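Local structure of D-ribulose-5-phosphate 3-epimerase, putative (Plasmodium falciparum, 1TQX) at residues F91-L96 with I119-K124. The protein probably interconverts D-ribulose 5-phosphate and D-xylulose 5-phosphate, as a TIM-barrel epimerase that binds one divalent metal ion per subunit. Residues are numbered along the deposited sequence; the frame is centred on the assembly and turned at random.
Sequences FHFEAL and ISIKPK
Ser120 pairs with strand 88-92 and the residue after it through two backbone bonds: its N reaches Phe91 O at 2.8 Å, and its O accepts Phe93 N at 2.9 Å, nearly linear (N-H...O 175°). This parallel register joins strands 88-92 and 116-121, which with helix 100-111 form a beta-alpha-beta unit of the TIM barrel. On the inward side, Ser120 CB lies over one face of the His92 imidazole, 3.7 Å from the ring centroid, a CH-pi contact. A chi1 of -176° turns Ser120 OG away from the backbone N, to bond Leu143 O on the next strand. Toward the helices, Ile119 CD1 meets both Phe91 CE1 and Phe93 CD1 at 3.9 Å; Cys103 packs on both phenylalanines, Ile133 on Phe93 and Ile119. Past the strand ends, Glu94 folds back through a bend at chi2 (85°) and divides its carboxylate: OE1 takes His92 ND1 at 3.0 Å, in the ring plane, while OE2 receives Lys122 N at 2.8 Å and also bonds Thr125 OG1. His92 thus donates from ND1 to Glu94, which probably helps orient it, and its NE2 bond to the zinc ligand His70 places it in the metal site's second shell.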
ATOM      1  N   PHE A  91       5.794   6.225  -2.112  1.00 19.81           N
ATOM      2  CA  PHE A  91       6.689   6.199  -3.264  1.00 20.27           C
ATOM      3  C   PHE A  91       7.726   5.101  -3.079  1.00 20.56           C
ATOM      4  O   PHE A  91       7.889   4.575  -1.974  1.00 19.46           O
ATOM      5  CB  PHE A  91       7.369   7.569  -3.457  1.00 20.69           C
ATOM      6  CG  PHE A  91       8.287   7.969  -2.335  1.00 20.66           C
ATOM      7  CD1 PHE A  91       9.629   7.591  -2.344  1.00 22.61           C
ATOM      8  CD2 PHE A  91       7.817   8.749  -1.281  1.00 20.50           C
ATOM      9  CE1 PHE A  91      10.492   7.987  -1.316  1.00 21.66           C
ATOM     10  CE2 PHE A  91       8.676   9.148  -0.249  1.00 21.46           C
ATOM     11  CZ  PHE A  91      10.013   8.765  -0.271  1.00 21.57           C
ATOM     12  N   HIS A  92       8.414   4.742  -4.160  1.00 19.81           N
ATOM     13  CA  HIS A  92       9.422   3.693  -4.092  1.00 19.27           C
ATOM     14  C   HIS A  92      10.827   4.181  -3.792  1.00 20.85           C
ATOM     15  O   HIS A  92      11.302   5.152  -4.372  1.00 21.15           O
ATOM     16  CB  HIS A  92       9.422   2.876  -5.389  1.00 19.87           C
ATOM     17  CG  HIS A  92       8.479   1.712  -5.359  1.00 20.30           C
ATOM     18  ND1 HIS A  92       8.843   0.476  -4.865  1.00 19.86           N
ATOM     19  CD2 HIS A  92       7.162   1.624  -5.660  1.00 19.80           C
ATOM     20  CE1 HIS A  92       7.790  -0.320  -4.856  1.00 20.69           C
ATOM     21  NE2 HIS A  92       6.755   0.354  -5.331  1.00 20.78           N
ATOM     22  N   PHE A  93      11.478   3.485  -2.864  1.00 20.89           N
ATOM     23  CA  PHE A  93      12.849   3.778  -2.463  1.00 21.37           C
ATOM     24  C   PHE A  93      13.697   3.734  -3.734  1.00 22.55           C
ATOM     25  O   PHE A  93      14.586   4.563  -3.932  1.00 23.14           O
ATOM     26  CB  PHE A  93      13.300   2.705  -1.453  1.00 21.36           C
ATOM     27  CG  PHE A  93      14.699   2.887  -0.905  1.00 22.51           C
ATOM     28  CD1 PHE A  93      15.073   4.054  -0.246  1.00 22.89           C
ATOM     29  CD2 PHE A  93      15.618   1.841  -0.979  1.00 22.99           C
ATOM     30  CE1 PHE A  93      16.341   4.173   0.338  1.00 23.92           C
ATOM     31  CE2 PHE A  93      16.885   1.953  -0.398  1.00 23.67           C
ATOM     32  CZ  PHE A  93      17.242   3.120   0.262  1.00 24.54           C
ATOM     33  N   GLU A  94      13.392   2.773  -4.606  1.00 21.74           N
ATOM     34  CA  GLU A  94      14.133   2.603  -5.853  1.00 23.08           C
ATOM     35  C   GLU A  94      13.904   3.716  -6.869  1.00 22.98           C
ATOM     36  O   GLU A  94      14.765   3.980  -7.706  1.00 25.13           O
ATOM     37  CB  GLU A  94      13.794   1.253  -6.504  1.00 22.72           C
ATOM     38  CG  GLU A  94      14.026   0.040  -5.603  1.00 23.21           C
ATOM     39  CD  GLU A  94      12.839  -0.253  -4.707  1.00 23.64           C
ATOM     40  OE1 GLU A  94      11.864   0.522  -4.748  1.00 23.21           O
ATOM     41  OE2 GLU A  94      12.875  -1.259  -3.966  1.00 22.86           O
ATOM     42  N   ALA A  95      12.744   4.363  -6.805  1.00 22.81           N
ATOM     43  CA  ALA A  95      12.436   5.438  -7.743  1.00 23.71           C
ATOM     44  C   ALA A  95      13.373   6.630  -7.532  1.00 23.18           C
ATOM     45  O   ALA A  95      13.598   7.420  -8.450  1.00 25.22           O
ATOM     46  CB  ALA A  95      10.980   5.876  -7.583  1.00 22.72           C
ATOM     47  N   LEU A  96      13.904   6.757  -6.320  1.00 23.45           N
ATOM     48  CA  LEU A  96      14.829   7.835  -5.990  1.00 25.81           C
ATOM     49  C   LEU A  96      16.255   7.305  -5.876  1.00 27.06           C
ATOM     50  O   LEU A  96      17.057   7.808  -5.087  1.00 27.32           O
ATOM     51  CB  LEU A  96      14.420   8.516  -4.677  1.00 25.38           C
ATOM     52  CG  LEU A  96      13.388   9.640  -4.804  1.00 27.99           C
ATOM     53  CD1 LEU A  96      12.166   9.124  -5.535  1.00 24.70           C
ATOM     54  CD2 LEU A  96      13.008  10.170  -3.423  1.00 27.27           C
ATOM     55  N   ILE A 119       6.738   4.505   2.127  1.00 21.31           N
ATOM     56  CA  ILE A 119       7.871   4.228   1.258  1.00 21.57           C
ATOM     57  C   ILE A 119       7.845   2.725   1.010  1.00 20.86           C
ATOM     58  O   ILE A 119       7.621   1.938   1.932  1.00 20.51           O
ATOM     59  CB  ILE A 119       9.224   4.666   1.887  1.00 21.99           C
ATOM     60  CG1 ILE A 119      10.324   4.604   0.822  1.00 23.02           C
ATOM     61  CG2 ILE A 119       9.590   3.770   3.072  1.00 21.41           C
ATOM     62  CD1 ILE A 119      11.645   5.235   1.251  1.00 21.62           C
ATOM     63  N   SER A 120       8.046   2.332  -0.242  1.00 20.58           N
ATOM     64  CA  SER A 120       8.012   0.923  -0.593  1.00 20.79           C
ATOM     65  C   SER A 120       9.343   0.391  -1.116  1.00 21.80           C
ATOM     66  O   SER A 120      10.149   1.136  -1.682  1.00 21.77           O
ATOM     67  CB  SER A 120       6.917   0.682  -1.640  1.00 19.97           C
ATOM     68  OG  SER A 120       6.792  -0.697  -1.956  1.00 22.30           O
ATOM     69  N   ILE A 121       9.562  -0.904  -0.898  1.00 21.44           N
ATOM     70  CA  ILE A 121      10.758  -1.596  -1.364  1.00 22.85           C
ATOM     71  C   ILE A 121      10.344  -2.868  -2.100  1.00 23.45           C
ATOM     72  O   ILE A 121       9.449  -3.591  -1.657  1.00 21.53           O
ATOM     73  CB  ILE A 121      11.712  -1.994  -0.200  1.00 23.06           C
ATOM     74  CG1 ILE A 121      10.919  -2.651   0.932  1.00 24.86           C
ATOM     75  CG2 ILE A 121      12.503  -0.783   0.270  1.00 21.96           C
ATOM     76  CD1 ILE A 121      11.785  -3.163   2.073  1.00 26.94           C
ATOM     77  N   LYS A 122      10.999  -3.132  -3.227  1.00 23.45           N
ATOM     78  CA  LYS A 122      10.714  -4.315  -4.023  1.00 24.56           C
ATOM     79  C   LYS A 122      11.391  -5.546  -3.404  1.00 24.67           C
ATOM     80  O   LYS A 122      12.275  -5.419  -2.556  1.00 24.39           O
ATOM     81  CB  LYS A 122      11.176  -4.086  -5.467  1.00 23.39           C
ATOM     82  CG  LYS A 122      10.456  -2.913  -6.133  1.00 27.73           C
ATOM     83  CD  LYS A 122      10.630  -2.874  -7.649  1.00 28.90           C
ATOM     84  CE  LYS A 122      12.040  -2.497  -8.063  1.00 30.68           C
ATOM     85  NZ  LYS A 122      12.196  -2.465  -9.553  1.00 30.58           N
ATOM     86  N   PRO A 123      10.979  -6.752  -3.819  1.00 25.58           N
ATOM     87  CA  PRO A 123      11.543  -8.000  -3.294  1.00 25.37           C
ATOM     88  C   PRO A 123      13.062  -8.073  -3.141  1.00 25.66           C
ATOM     89  O   PRO A 123      13.559  -8.498  -2.102  1.00 26.03           O
ATOM     90  CB  PRO A 123      11.009  -9.046  -4.267  1.00 24.95           C
ATOM     91  CG  PRO A 123       9.652  -8.490  -4.616  1.00 25.22           C
ATOM     92  CD  PRO A 123       9.961  -7.032  -4.852  1.00 24.60           C
ATOM     93  N   LYS A 124      13.796  -7.655  -4.167  1.00 26.57           N
ATOM     94  CA  LYS A 124      15.253  -7.716  -4.121  1.00 29.61           C
ATOM     95  C   LYS A 124      15.956  -6.601  -3.348  1.00 29.72           C
ATOM     96  O   LYS A 124      17.179  -6.620  -3.226  1.00 30.91           O
ATOM     97  CB  LYS A 124      15.817  -7.765  -5.546  1.00 32.54           C
ATOM     98  CG  LYS A 124      15.290  -8.927  -6.377  1.00 37.01           C
ATOM     99  CD  LYS A 124      15.855  -8.888  -7.789  1.00 42.18           C
ATOM    100  CE  LYS A 124      15.243  -9.970  -8.660  1.00 43.67           C
ATOM    101  NZ  LYS A 124      15.751  -9.894 -10.055  1.00 45.87           N
TER